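Side-chain contacts in dehydroquinate synthase (Thermus thermophilus, PDB 1UJN), which probably converts 3-deoxy-D-arabino-heptulosonate 7-phosphate into 3-dehydroquinate, using NAD(+) and a zinc or cobalt ion, in the second step of chorismate biosynthesis: residues E155-A158 against L159-L162; L270-P273 against V274-L277. All coordinates share one frame; numbering follows the deposited sequence.

Contact 1. Residues E155-A158 against L159-L162; sequences ELRA and LKTL
Leu156 lies alongside Leu159, the two side chains pointing the same way, with Leu156 CD2 3.7 Å from Leu159 CD1. They sit at the start of the loop that leaves strand 151-155 of the Rossmann-like N-terminal domain and runs to helix 164-181. Matching first torsions (chi1 near -60°, CG beside the backbone N) send both chains the same way and bring those two methyls together, and the pair meets Leu203 on helix 199-216, which covers this face. The chain winds by bonds that reach three residues back: Ala158 N to Glu155 O (2.9 Å) and Leu159 N to Leu156 O (2.9 Å), the second donor coming in well above the carbonyl plane.

Glu155 bonds to the first turn and beyond it. Arg157 N donates to Glu155 OE2 at 3.1 Å, on the anti side of the carboxylate, while OE1 accepts from the backbone N of Gly19 and of Val20, tying the turn to the loop after strand 12-17. On the outer face, the extended Lys160 chain crosses Arg157 at a slant and brings NZ to 3.9 Å from Arg157 CG. The contact is with the aliphatic part of the arginine; the chain bends at chi3 (44°) and its NH2 forms a salt bridge with Glu45. Thr161 closes the set: with OG1 anti to the backbone N (chi1 175°), CG2 falls between N and the carbonyl carbon and rests 3.4 Å from Ala158 O.

Contact 2. Residues L270-P273 against V274-L277; sequences LLPP and VRRL
Arg275 lays its guanidinium flat over Leu271 CB, which sits 3.1 Å above the plane toward the rim, while NH1 passes 3.9 Å from Pro272 CD. This is the first turn of helix 271-281 in the helical C-terminal domain, with Leu270 as N-cap. CG of Arg275 lies beside the backbone N (chi1 -65°), and the extended chain from there carries the group back over the turn. NH2 forms a salt bridge with Glu340 on helix 327-342, and NE is hydrogen-bonded outside the two segments as well. A leucine here would probably leave Glu340 without its cationic mate and uncover Leu271 CB.

Three main-chain carbonyls are satisfied four residues on: Leu271 O by Arg275 N (2.7 Å), Pro272 O by Arg276 N (3.0 Å, nearly straight at 170°) and Pro273 O by Leu277 N (3.1 Å). Pro272 O also lies over one face of the Arg276 guanidinium, 3.7 Å from its plane and offset toward the rim. Leu271 N makes a weak bond to Asp269 OD1. Pro272 and Pro273 have no N-H at all, so two first-turn positions, where a helix has no earlier carbonyl within itself to offer, carry no donor that would need a partner.

How the contacts relate
Contacts 1 and 2 do not touch: their centres are 27 Å apart and their nearest atoms about 15 Å. Contact 1 belongs to the N-terminal and contact 2 to the C-terminal sequence family of the synthase. Helix 164-181 is what relates them. Residues 159-162 lead into it, and its Phe175 packs against Pro273 and Leu277 of contact 2. The same helix carries Glu173, a predicted zinc ligand together with His231 and His247. The side chain of Leu162 is about 12 Å from that of Glu173 and about 4 Å from that of Thr119, which probably binds NAD(+). The Leu277 side chain is about 9 Å from that of Glu173 and about 11 Å from that of His231.

Contact 1. Residues E155-A158 against L159-L162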
loop_
_atom_site.group_PDB
_atom_site.type_symbol
_atom_site.label_atom_id
_atom_site.label_comp_id
_atom_site.label_asym_id
_atom_site.label_seq_id
_atom_site.Cartn_x
_atom_site.Cartn_y
_atom_site.Cartn_z
ATOM N N GLU A 155 25.682 -3.806 -7.829
ATOM C CA GLU A 155 27.084 -3.487 -8.056
ATOM C C GLU A 155 27.912 -4.456 -7.231
ATOM O O GLU A 155 27.976 -4.337 -6.012
ATOM C CB GLU A 155 27.363 -2.053 -7.608
ATOM C CG GLU A 155 28.822 -1.647 -7.695
ATOM C CD GLU A 155 29.413 -1.928 -9.055
ATOM O OE1 GLU A 155 28.898 -1.383 -10.058
ATOM O OE2 GLU A 155 30.392 -2.702 -9.122
ATOM N N LEU A 156 28.547 -5.412 -7.898
ATOM C CA LEU A 156 29.346 -6.410 -7.199
ATOM C C LEU A 156 30.509 -5.812 -6.403
ATOM O O LEU A 156 30.928 -6.377 -5.400
ATOM C CB LEU A 156 29.845 -7.460 -8.200
ATOM C CG LEU A 156 28.701 -8.168 -8.939
ATOM C CD1 LEU A 156 29.256 -9.191 -9.920
ATOM C CD2 LEU A 156 27.779 -8.846 -7.931
ATOM N N ARG A 157 31.022 -4.663 -6.832
ATOM C CA ARG A 157 32.118 -4.064 -6.095
ATOM C C ARG A 157 31.682 -3.722 -4.677
ATOM O O ARG A 157 32.489 -3.566 -3.770
ATOM C CB ARG A 157 32.549 -2.794 -6.828
ATOM C CG ARG A 157 33.737 -2.108 -6.154
ATOM C CD ARG A 157 34.347 -1.015 -7.038
ATOM N NE ARG A 157 33.295 -0.205 -7.658
ATOM C CZ ARG A 157 32.836 0.851 -6.959
ATOM N NH1 ARG A 157 33.336 1.126 -5.767
ATOM N NH2 ARG A 157 31.875 1.621 -7.479
ATOM N N ALA A 158 30.371 -3.649 -4.459
ATOM C CA ALA A 158 29.838 -3.359 -3.134
ATOM C C ALA A 158 29.847 -4.563 -2.189
ATOM O O ALA A 158 29.813 -4.396 -0.973
ATOM C CB ALA A 158 28.418 -2.803 -3.258
ATOM N N LEU A 159 29.895 -5.771 -2.743
ATOM C CA LEU A 159 29.894 -6.990 -1.930
ATOM C C LEU A 159 31.226 -7.299 -1.252
ATOM O O LEU A 159 31.295 -8.149 -0.364
ATOM C CB LEU A 159 29.510 -8.196 -2.787
ATOM C CG LEU A 159 28.127 -8.233 -3.430
ATOM C CD1 LEU A 159 28.020 -9.460 -4.323
ATOM C CD2 LEU A 159 27.065 -8.251 -2.349
ATOM N N LYS A 160 32.282 -6.615 -1.671
ATOM C CA LYS A 160 33.605 -6.861 -1.115
ATOM C C LYS A 160 33.777 -6.474 0.353
ATOM O O LYS A 160 34.601 -7.055 1.057
ATOM C CB LYS A 160 34.647 -6.168 -1.994
ATOM C CG LYS A 160 34.644 -6.717 -3.421
ATOM C CD LYS A 160 35.647 -6.032 -4.330
ATOM C CE LYS A 160 35.316 -6.311 -5.790
ATOM N NZ LYS A 160 35.941 -5.326 -6.721
ATOM N N THR A 161 32.996 -5.510 0.825
ATOM C CA THR A 161 33.090 -5.088 2.219
ATOM C C THR A 161 32.114 -5.861 3.100
ATOM O O THR A 161 32.038 -5.646 4.309
ATOM C CB THR A 161 32.783 -3.590 2.368
ATOM O OG1 THR A 161 32.769 -3.246 3.759
ATOM C CG2 THR A 161 31.428 -3.260 1.748
ATOM N N LEU A 162 31.376 -6.771 2.480
ATOM C CA LEU A 162 30.382 -7.570 3.182
ATOM C C LEU A 162 31.007 -8.654 4.059
ATOM O O LEU A 162 31.887 -9.387 3.613
ATOM C CB LEU A 162 29.446 -8.210 2.149
ATOM C CG LEU A 162 28.158 -8.880 2.626
ATOM C CD1 LEU A 162 27.259 -7.848 3.307
ATOM C CD2 LEU A 162 27.447 -9.506 1.436
#

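Contact 2. Residues L270-P273 against V274-L277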
loop_
_atom_site.group_PDB
_atom_site.type_symbol
_atom_site.label_atom_id
_atom_site.label_comp_id
_atom_site.label_asym_id
_atom_site.label_seq_id
_atom_site.Cartn_x
_atom_site.Cartn_y
_atom_site.Cartn_z
ATOM N N LEU A 270 19.683 -36.535 -1.038
ATOM C CA LEU A 270 20.114 -35.150 -1.196
ATOM C C LEU A 270 20.903 -34.657 0.010
ATOM O O LEU A 270 21.178 -33.464 0.133
ATOM C CB LEU A 270 18.902 -34.234 -1.411
ATOM C CG LEU A 270 18.048 -34.484 -2.655
ATOM C CD1 LEU A 270 16.876 -33.513 -2.680
ATOM C CD2 LEU A 270 18.906 -34.326 -3.901
ATOM N N LEU A 271 21.265 -35.576 0.901
ATOM C CA LEU A 271 22.016 -35.212 2.095
ATOM C C LEU A 271 23.447 -34.757 1.812
ATOM O O LEU A 271 23.936 -33.823 2.448
ATOM C CB LEU A 271 22.025 -36.377 3.090
ATOM C CG LEU A 271 20.759 -36.593 3.932
ATOM C CD1 LEU A 271 20.582 -35.423 4.886
ATOM C CD2 LEU A 271 19.544 -36.743 3.036
ATOM N N PRO A 272 24.142 -35.408 0.861
ATOM C CA PRO A 272 25.519 -34.995 0.564
ATOM C C PRO A 272 25.656 -33.517 0.199
ATOM O O PRO A 272 26.456 -32.795 0.796
ATOM C CB PRO A 272 25.916 -35.924 -0.585
ATOM C CG PRO A 272 25.175 -37.180 -0.250
ATOM C CD PRO A 272 23.804 -36.648 0.138
ATOM N N PRO A 273 24.870 -33.043 -0.785
ATOM C CA PRO A 273 24.955 -31.635 -1.180
ATOM C C PRO A 273 24.693 -30.691 -0.005
ATOM O O PRO A 273 25.378 -29.680 0.159
ATOM C CB PRO A 273 23.880 -31.513 -2.260
ATOM C CG PRO A 273 23.802 -32.899 -2.826
ATOM C CD PRO A 273 23.865 -33.752 -1.595
ATOM N N VAL A 274 23.700 -31.031 0.813
ATOM C CA VAL A 274 23.349 -30.199 1.959
ATOM C C VAL A 274 24.398 -30.278 3.067
ATOM O O VAL A 274 24.662 -29.284 3.738
ATOM C CB VAL A 274 21.960 -30.584 2.524
ATOM C CG1 VAL A 274 21.627 -29.725 3.738
ATOM C CG2 VAL A 274 20.898 -30.394 1.445
ATOM N N ARG A 275 24.998 -31.450 3.268
ATOM C CA ARG A 275 26.026 -31.569 4.297
ATOM C C ARG A 275 27.187 -30.660 3.905
ATOM O O ARG A 275 27.719 -29.923 4.739
ATOM C CB ARG A 275 26.520 -33.013 4.431
ATOM C CG ARG A 275 25.477 -34.005 4.920
ATOM C CD ARG A 275 26.146 -35.250 5.501
ATOM N NE ARG A 275 25.197 -36.327 5.763
ATOM C CZ ARG A 275 24.825 -37.233 4.863
ATOM N NH1 ARG A 275 25.323 -37.200 3.634
ATOM N NH2 ARG A 275 23.948 -38.170 5.192
ATOM N N ARG A 276 27.570 -30.715 2.631
ATOM C CA ARG A 276 28.650 -29.880 2.115
ATOM C C ARG A 276 28.344 -28.416 2.400
ATOM O O ARG A 276 29.195 -27.675 2.892
ATOM C CB ARG A 276 28.814 -30.061 0.601
ATOM C CG ARG A 276 29.837 -31.103 0.188
ATOM C CD ARG A 276 30.256 -30.919 -1.270
ATOM N NE ARG A 276 29.185 -31.209 -2.221
ATOM C CZ ARG A 276 28.665 -32.418 -2.424
ATOM N NH1 ARG A 276 29.112 -33.464 -1.739
ATOM N NH2 ARG A 276 27.699 -32.583 -3.317
ATOM N N LEU A 277 27.120 -28.010 2.074
ATOM C CA LEU A 277 26.667 -26.641 2.283
ATOM C C LEU A 277 26.864 -26.201 3.728
ATOM O O LEU A 277 27.377 -25.110 3.990
ATOM C CB LEU A 277 25.182 -26.517 1.922
ATOM C CG LEU A 277 24.524 -25.173 2.260
ATOM C CD1 LEU A 277 25.086 -24.092 1.349
ATOM C CD2 LEU A 277 23.017 -25.265 2.094
#